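Local atomic coordinates of putative isomerase (Streptomyces coelicolor A3, PDB entry 2OQH), a protein that is a putative isomerase of the enolase superfamily with a TIM barrel, and possibly catalyses the dehydration of D-glucarate to 5-dehydro-4-deoxy-D-glucarate. Residues Met247-Val250 with Asp254-Pro257; Glu230-Val235 with Leu243-Cys248; Ser115-Leu120 with Leu345-Gly350. All coordinates share one frame; numbering follows the deposited sequence.

Interaction 1 of 3, residues Met247-Val250 with Asp254-Pro257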
loop_
_atom_site.group_PDB
_atom_site.type_symbol
_atom_site.label_atom_id
_atom_site.label_comp_id
_atom_site.label_asym_id
_atom_site.label_seq_id
_atom_site.Cartn_x
_atom_site.Cartn_y
_atom_site.Cartn_z
HETATM N N MSE A 247 -10.998 -2.305 0.636
HETATM C CA MSE A 247 -11.825 -3.008 -0.339
HETATM C C MSE A 247 -13.240 -2.443 -0.532
HETATM O O MSE A 247 -13.757 -2.481 -1.647
HETATM C CB MSE A 247 -11.942 -4.490 0.023
HETATM C CG MSE A 247 -10.653 -5.284 -0.161
HETATM SE SE MSE A 247 -10.846 -7.150 0.347
HETATM C CE MSE A 247 -11.908 -7.757 -1.137
ATOM N N CYS A 248 -13.877 -1.937 0.524
ATOM C CA CYS A 248 -15.233 -1.404 0.356
ATOM C C CYS A 248 -15.257 0.120 0.169
ATOM O O CYS A 248 -16.290 0.691 -0.177
ATOM C CB CYS A 248 -16.148 -1.830 1.517
ATOM S SG CYS A 248 -15.933 -0.973 3.077
ATOM N N VAL A 249 -14.113 0.761 0.401
ATOM C CA VAL A 249 -13.952 2.202 0.205
ATOM C C VAL A 249 -12.597 2.339 -0.483
ATOM O O VAL A 249 -11.568 2.414 0.189
ATOM C CB VAL A 249 -13.908 2.987 1.534
ATOM C CG1 VAL A 249 -13.574 4.451 1.254
ATOM C CG2 VAL A 249 -15.244 2.883 2.257
ATOM N N VAL A 250 -12.599 2.355 -1.817
ATOM C CA VAL A 250 -11.356 2.447 -2.588
ATOM C C VAL A 250 -11.317 3.613 -3.576
ATOM O O VAL A 250 -10.464 3.668 -4.460
ATOM C CB VAL A 250 -11.096 1.135 -3.369
ATOM C CG1 VAL A 250 -11.107 -0.047 -2.409
ATOM C CG2 VAL A 250 -12.151 0.943 -4.452
ATOM N N ASP A 254 -16.958 6.333 -2.893
ATOM C CA ASP A 254 -17.366 5.402 -1.836
ATOM C C ASP A 254 -17.369 6.051 -0.456
ATOM O O ASP A 254 -18.002 5.553 0.468
ATOM C CB ASP A 254 -16.407 4.216 -1.736
ATOM C CG ASP A 254 -16.401 3.346 -2.966
ATOM O OD1 ASP A 254 -17.370 3.382 -3.755
ATOM O OD2 ASP A 254 -15.409 2.603 -3.123
ATOM N N PHE A 255 -16.643 7.155 -0.318
ATOM C CA PHE A 255 -16.515 7.807 0.974
ATOM C C PHE A 255 -17.793 8.288 1.659
ATOM O O PHE A 255 -18.087 7.864 2.771
ATOM C CB PHE A 255 -15.536 8.973 0.882
ATOM C CG PHE A 255 -14.954 9.360 2.206
ATOM C CD1 PHE A 255 -13.835 8.702 2.704
ATOM C CD2 PHE A 255 -15.549 10.360 2.977
ATOM C CE1 PHE A 255 -13.306 9.030 3.959
ATOM C CE2 PHE A 255 -15.036 10.698 4.234
ATOM C CZ PHE A 255 -13.909 10.030 4.727
ATOM N N ALA A 256 -18.530 9.186 1.013
ATOM C CA ALA A 256 -19.762 9.721 1.584
ATOM C C ALA A 256 -20.711 8.602 2.015
ATOM O O ALA A 256 -21.179 8.587 3.150
ATOM C CB ALA A 256 -20.446 10.647 0.589
ATOM N N PRO A 257 -21.011 7.652 1.113
ATOM C CA PRO A 257 -21.912 6.563 1.501
ATOM C C PRO A 257 -21.388 5.786 2.720
ATOM O O PRO A 257 -22.144 5.479 3.637
ATOM C CB PRO A 257 -21.970 5.704 0.242
ATOM C CG PRO A 257 -21.794 6.711 -0.852
ATOM C CD PRO A 257 -20.672 7.561 -0.318
#

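Interaction 2 of 3, residues Glu230-Val235 with Leu243-Cys248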
loop_
_atom_site.group_PDB
_atom_site.type_symbol
_atom_site.label_atom_id
_atom_site.label_comp_id
_atom_site.label_asym_id
_atom_site.label_seq_id
_atom_site.Cartn_x
_atom_site.Cartn_y
_atom_site.Cartn_z
ATOM N N GLU A 230 -22.366 -2.337 3.068
ATOM C CA GLU A 230 -23.515 -2.841 3.820
ATOM C C GLU A 230 -23.083 -3.855 4.876
ATOM O O GLU A 230 -23.394 -3.703 6.056
ATOM C CB GLU A 230 -24.538 -3.494 2.880
ATOM C CG GLU A 230 -25.691 -4.245 3.586
ATOM C CD GLU A 230 -26.477 -3.375 4.574
ATOM O OE1 GLU A 230 -26.589 -2.152 4.339
ATOM O OE2 GLU A 230 -26.999 -3.913 5.579
ATOM N N GLY A 231 -22.372 -4.888 4.443
ATOM C CA GLY A 231 -21.919 -5.905 5.372
ATOM C C GLY A 231 -21.017 -5.335 6.455
ATOM O O GLY A 231 -21.184 -5.644 7.627
HETATM N N MSE A 232 -20.062 -4.498 6.056
HETATM C CA MSE A 232 -19.127 -3.897 7.006
HETATM C C MSE A 232 -19.832 -3.045 8.062
HETATM O O MSE A 232 -19.450 -3.060 9.234
HETATM C CB MSE A 232 -18.083 -3.057 6.261
HETATM C CG MSE A 232 -17.087 -3.881 5.436
HETATM SE SE MSE A 232 -15.794 -4.846 6.543
HETATM C CE MSE A 232 -14.519 -3.406 6.728
ATOM N N ALA A 233 -20.854 -2.302 7.649
ATOM C CA ALA A 233 -21.595 -1.466 8.586
ATOM C C ALA A 233 -22.257 -2.373 9.625
ATOM O O ALA A 233 -22.302 -2.044 10.808
ATOM C CB ALA A 233 -22.656 -0.641 7.852
ATOM N N GLN A 234 -22.759 -3.521 9.178
ATOM C CA GLN A 234 -23.404 -4.462 10.090
ATOM C C GLN A 234 -22.402 -5.009 11.107
ATOM O O GLN A 234 -22.722 -5.157 12.285
ATOM C CB GLN A 234 -24.032 -5.619 9.310
ATOM C CG GLN A 234 -25.261 -5.237 8.478
ATOM C CD GLN A 234 -26.423 -4.746 9.324
ATOM O OE1 GLN A 234 -26.668 -5.246 10.424
ATOM N NE2 GLN A 234 -27.162 -3.773 8.801
ATOM N N VAL A 235 -21.185 -5.303 10.661
ATOM C CA VAL A 235 -20.183 -5.819 11.579
ATOM C C VAL A 235 -19.843 -4.755 12.620
ATOM O O VAL A 235 -19.774 -5.047 13.811
ATOM C CB VAL A 235 -18.898 -6.239 10.849
ATOM C CG1 VAL A 235 -17.854 -6.697 11.862
ATOM C CG2 VAL A 235 -19.200 -7.361 9.865
ATOM N N LEU A 243 -12.761 -1.314 12.850
ATOM C CA LEU A 243 -12.924 -1.947 11.546
ATOM C C LEU A 243 -12.158 -1.180 10.462
ATOM O O LEU A 243 -12.292 0.035 10.330
ATOM C CB LEU A 243 -14.414 -2.014 11.203
ATOM C CG LEU A 243 -14.882 -3.079 10.214
ATOM C CD1 LEU A 243 -14.652 -4.471 10.805
ATOM C CD2 LEU A 243 -16.359 -2.865 9.907
ATOM N N CYS A 244 -11.365 -1.902 9.681
ATOM C CA CYS A 244 -10.555 -1.293 8.635
ATOM C C CYS A 244 -10.891 -1.852 7.255
ATOM O O CYS A 244 -11.399 -2.971 7.137
ATOM C CB CYS A 244 -9.073 -1.522 8.959
ATOM S SG CYS A 244 -7.891 -0.818 7.788
ATOM N N THR A 245 -10.613 -1.073 6.215
ATOM C CA THR A 245 -10.889 -1.511 4.851
ATOM C C THR A 245 -9.974 -0.904 3.793
ATOM O O THR A 245 -9.435 0.192 3.958
ATOM C CB THR A 245 -12.333 -1.155 4.414
ATOM O OG1 THR A 245 -12.667 -1.875 3.222
ATOM C CG2 THR A 245 -12.443 0.340 4.098
ATOM N N ASN A 246 -9.814 -1.646 2.705
ATOM C CA ASN A 246 -9.067 -1.192 1.540
ATOM C C ASN A 246 -9.745 -1.915 0.390
ATOM O O ASN A 246 -9.168 -2.105 -0.673
ATOM C CB ASN A 246 -7.565 -1.525 1.624
ATOM C CG ASN A 246 -7.274 -3.012 1.623
ATOM O OD1 ASN A 246 -7.611 -3.731 0.687
ATOM N ND2 ASN A 246 -6.627 -3.478 2.682
HETATM N N MSE A 247 -10.998 -2.305 0.636
HETATM C CA MSE A 247 -11.825 -3.008 -0.339
HETATM C C MSE A 247 -13.240 -2.443 -0.532
HETATM O O MSE A 247 -13.757 -2.481 -1.647
HETATM C CB MSE A 247 -11.942 -4.490 0.023
HETATM C CG MSE A 247 -10.653 -5.284 -0.161
HETATM SE SE MSE A 247 -10.846 -7.150 0.347
HETATM C CE MSE A 247 -11.908 -7.757 -1.137
ATOM N N CYS A 248 -13.877 -1.937 0.524
ATOM C CA CYS A 248 -15.233 -1.404 0.356
ATOM C C CYS A 248 -15.257 0.120 0.169
ATOM O O CYS A 248 -16.290 0.691 -0.177
ATOM C CB CYS A 248 -16.148 -1.830 1.517
ATOM S SG CYS A 248 -15.933 -0.973 3.077
#

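Interaction 3 of 3, residues Ser115-Leu120 with Leu345-Gly350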
loop_
_atom_site.group_PDB
_atom_site.type_symbol
_atom_site.label_atom_id
_atom_site.label_comp_id
_atom_site.label_asym_id
_atom_site.label_seq_id
_atom_site.Cartn_x
_atom_site.Cartn_y
_atom_site.Cartn_z
ATOM N N SER A 115 12.777 17.572 -2.178
ATOM C CA SER A 115 12.303 16.211 -1.972
ATOM C C SER A 115 10.791 16.223 -2.155
ATOM O O SER A 115 10.148 17.238 -1.886
ATOM C CB SER A 115 12.625 15.749 -0.557
ATOM O OG SER A 115 11.998 16.591 0.397
ATOM N N VAL A 116 10.220 15.115 -2.613
ATOM C CA VAL A 116 8.778 15.066 -2.779
ATOM C C VAL A 116 8.135 15.329 -1.418
ATOM O O VAL A 116 7.062 15.918 -1.333
ATOM C CB VAL A 116 8.307 13.707 -3.317
ATOM C CG1 VAL A 116 6.788 13.612 -3.222
ATOM C CG2 VAL A 116 8.744 13.550 -4.767
ATOM N N THR A 117 8.812 14.902 -0.357
ATOM C CA THR A 117 8.313 15.104 0.999
ATOM C C THR A 117 8.114 16.587 1.293
ATOM O O THR A 117 7.083 16.990 1.841
ATOM C CB THR A 117 9.286 14.535 2.035
ATOM O OG1 THR A 117 9.450 13.129 1.809
ATOM C CG2 THR A 117 8.762 14.776 3.446
ATOM N N ASP A 118 9.104 17.401 0.933
ATOM C CA ASP A 118 9.014 18.838 1.160
ATOM C C ASP A 118 7.968 19.499 0.268
ATOM O O ASP A 118 7.500 20.594 0.565
ATOM C CB ASP A 118 10.373 19.517 0.938
ATOM C CG ASP A 118 11.259 19.473 2.172
ATOM O OD1 ASP A 118 10.731 19.216 3.279
ATOM O OD2 ASP A 118 12.483 19.711 2.040
ATOM N N LEU A 119 7.606 18.850 -0.830
ATOM C CA LEU A 119 6.594 19.425 -1.701
ATOM C C LEU A 119 5.198 19.020 -1.208
ATOM O O LEU A 119 4.190 19.541 -1.678
ATOM C CB LEU A 119 6.820 18.975 -3.148
ATOM C CG LEU A 119 8.114 19.516 -3.790
ATOM C CD1 LEU A 119 8.278 18.965 -5.199
ATOM C CD2 LEU A 119 8.086 21.041 -3.809
ATOM N N LEU A 120 5.155 18.101 -0.245
ATOM C CA LEU A 120 3.892 17.625 0.320
ATOM C C LEU A 120 3.614 18.170 1.725
ATOM O O LEU A 120 2.707 17.699 2.408
ATOM C CB LEU A 120 3.879 16.093 0.362
ATOM C CG LEU A 120 3.991 15.339 -0.968
ATOM C CD1 LEU A 120 4.116 13.844 -0.698
ATOM C CD2 LEU A 120 2.782 15.628 -1.838
ATOM N N LEU A 345 11.368 1.874 8.032
ATOM C CA LEU A 345 11.972 2.316 6.781
ATOM C C LEU A 345 12.306 3.790 6.918
ATOM O O LEU A 345 11.514 4.565 7.452
ATOM C CB LEU A 345 11.005 2.131 5.610
ATOM C CG LEU A 345 10.821 0.713 5.070
ATOM C CD1 LEU A 345 9.599 0.654 4.172
ATOM C CD2 LEU A 345 12.060 0.302 4.302
ATOM N N ARG A 346 13.486 4.180 6.455
ATOM C CA ARG A 346 13.875 5.579 6.538
ATOM C C ARG A 346 13.430 6.269 5.257
ATOM O O ARG A 346 13.547 5.712 4.166
ATOM C CB ARG A 346 15.391 5.711 6.716
ATOM C CG ARG A 346 15.859 7.149 6.934
ATOM C CD ARG A 346 17.311 7.190 7.377
ATOM N NE ARG A 346 18.210 6.749 6.315
ATOM C CZ ARG A 346 19.469 6.372 6.509
ATOM N NH1 ARG A 346 19.978 6.379 7.736
ATOM N NH2 ARG A 346 20.215 5.994 5.474
ATOM N N VAL A 347 12.906 7.479 5.394
ATOM C CA VAL A 347 12.445 8.233 4.238
ATOM C C VAL A 347 13.631 8.807 3.461
ATOM O O VAL A 347 14.434 9.561 4.018
ATOM C CB VAL A 347 11.542 9.401 4.674
ATOM C CG1 VAL A 347 10.894 10.029 3.454
ATOM C CG2 VAL A 347 10.484 8.909 5.655
ATOM N N PRO A 348 13.765 8.449 2.169
ATOM C CA PRO A 348 14.859 8.939 1.322
ATOM C C PRO A 348 15.022 10.453 1.447
ATOM O O PRO A 348 14.064 11.156 1.784
ATOM C CB PRO A 348 14.429 8.495 -0.074
ATOM C CG PRO A 348 13.779 7.172 0.211
ATOM C CD PRO A 348 12.933 7.475 1.435
ATOM N N SER A 349 16.222 10.961 1.170
ATOM C CA SER A 349 16.483 12.395 1.322
ATOM C C SER A 349 16.746 13.257 0.084
ATOM O O SER A 349 16.536 14.476 0.124
ATOM C CB SER A 349 17.642 12.589 2.308
ATOM O OG SER A 349 18.772 11.817 1.924
ATOM N N GLY A 350 17.201 12.654 -1.008
ATOM C CA GLY A 350 17.499 13.440 -2.196
ATOM C C GLY A 350 16.330 14.134 -2.877
ATOM O O GLY A 350 15.182 14.027 -2.426
#

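Interaction 1 of 3, residues Met247-Val250 with Asp254-Pro257
D254 reaches back from helix 252-260 to V249 and V250 in the beta-alpha loop that follows strand 243-245 of the TIM barrel, a compact example of a carboxylate holding a helix to the loop that leads into it. The side chains of D254 and V250 run alongside each other in a common direction, while V249 passes D254 head-to-tail. With CG beside its own backbone N and anti to the carbonyl carbon (chi1 -64°), the carboxylate of D254 is turned toward the loop. There OD2 takes the backbone N-H of V250 at 3.1 Å from N to OD2, through its anti lone pair, the one directed away from OD1. At 167° the bond is almost straight. OD1 has a different partner, R251, whose NE forms a long and weak ion pair with it.

Around this bond the contact is mostly apolar, although D254 OD2 also comes 3.6 Å from the backbone O of C248. D254 CB sits 3.7 Å from V249 CA, and V249 CG1 comes within 4.1 Å of the same CB. V249 CG1 also approaches F255 CD1 obliquely, at 4.5 Å. Both V249 and F255, which are buried, lean on I267 of strand 266-269; H286 of helix 277-289 meets the F255 ring edge-to-face. Beside the bonded oxygen, the V250 methyl CG2 lies 3.9 Å from D254 OD2.

Interaction 2 of 3, residues Glu230-Val235 with Leu243-Cys248
Two successive bends in the side chain of M232, at chi2 (-72°) and chi3 (-86°), curl this selenomethionine round so that its terminal methyl is delivered to L243, C244 and T245. L243 answers from the strand: its CG stands anti to the backbone N, and the side chain crosses that of M232 at a slant. The setting is the beta-alpha-beta unit of strand 221-223, helix 228-238 and strand 243-245, the repeating theme of a TIM barrel; helix segment 230-235 and strand 243-245 run nearly antiparallel (161°), their axes 9.8 Å apart at the closest approach.

The methyl CE of M232 fits closely, 3.5 Å from L243 CG and 3.2 Å from the carbonyl O of C244, while T245 CB borders it as well. L243 returns the approach with its CD2 methyl, 3.2 Å from the backbone O of M232. One helical turn on, V235 CG1 meets L243 CD1 at 4.0 Å, these two side chains crossing at about a right angle. At the loop end, C248 SG rests 3.9 Å from M232 CG.

At the strand end the polar groups are ordered as well. T245 OG1 accepts the backbone N-H of M247 and that of C248 (N to OG1 3.0 Å for C248), forming an ST turn and an ST motif. D224 OD1 is a third partner, so three bonds grip the hydroxyl and limit its rotation.

The segments meet through dispersion among methyl, methylene, sulfur and selenium groups, with two methyls also set against backbone carbonyl oxygens; specificity rests on the shape of the bent M232 chain, while the T245 hydroxyl orders the loop that carries C248.

Interaction 3 of 3, residues Ser115-Leu120 with Leu345-Gly350
T117 and V347 make the inner touch, and S115 with G350 the outer one, where the short, weakly bonded helix 116-119 faces the chain leaving strand 344-346 of the enolase-type beta-alpha barrel. The case illustrates how a small contact between the end of the N-terminal family region and the barrel region of an enolase-superfamily protein divides into a buried and an open half.

On the buried half, T117 OG1 lies 3.8 Å from the V347 methyl CG1, the two side chains meeting askew. Both also lean on S314 of helix 303-315, and T117 touches A311 there, so T117 is buried between helix 303-315 and V347. A backbone bond between V116 and G352 ties the two parts of the chain together just past G350.

S115 and G350 are partly exposed yet make the closer touch, S115 CB lying 3.6 Å from the backbone O of G350. The loose solvent side is S349, exposed and directing its CB away from the helix; its backbone O stays 4.2 Å from S115 CB. The hydroxyl of S115 is occupied elsewhere. Placed between the backbone N and the carbonyl carbon (chi1 60°), it caps the helix it precedes: S115 OG, at the N-cap, accepts the backbone N-H of D118 with 3.1 Å between OG and N.

How the interactions relate
Interactions 1 and 2 are buried and follow one another along the barrel: they share M247 and C248, and their centres are 9 Å apart. Interaction 2 sets a helix against a strand and relies on apolar fit, whereas interaction 1 ties the next helix to its preceding loop and adds a directed carboxylate bond to its apolar part. Interaction 3 is a surface contact on the opposite side of the chain's centre from interaction 2, their nearest atoms about 17 Å apart, though both reach the same sheet. It buries the least area and works through van der Waals touches. Along the chain it closes a long loop within which the other two are nested.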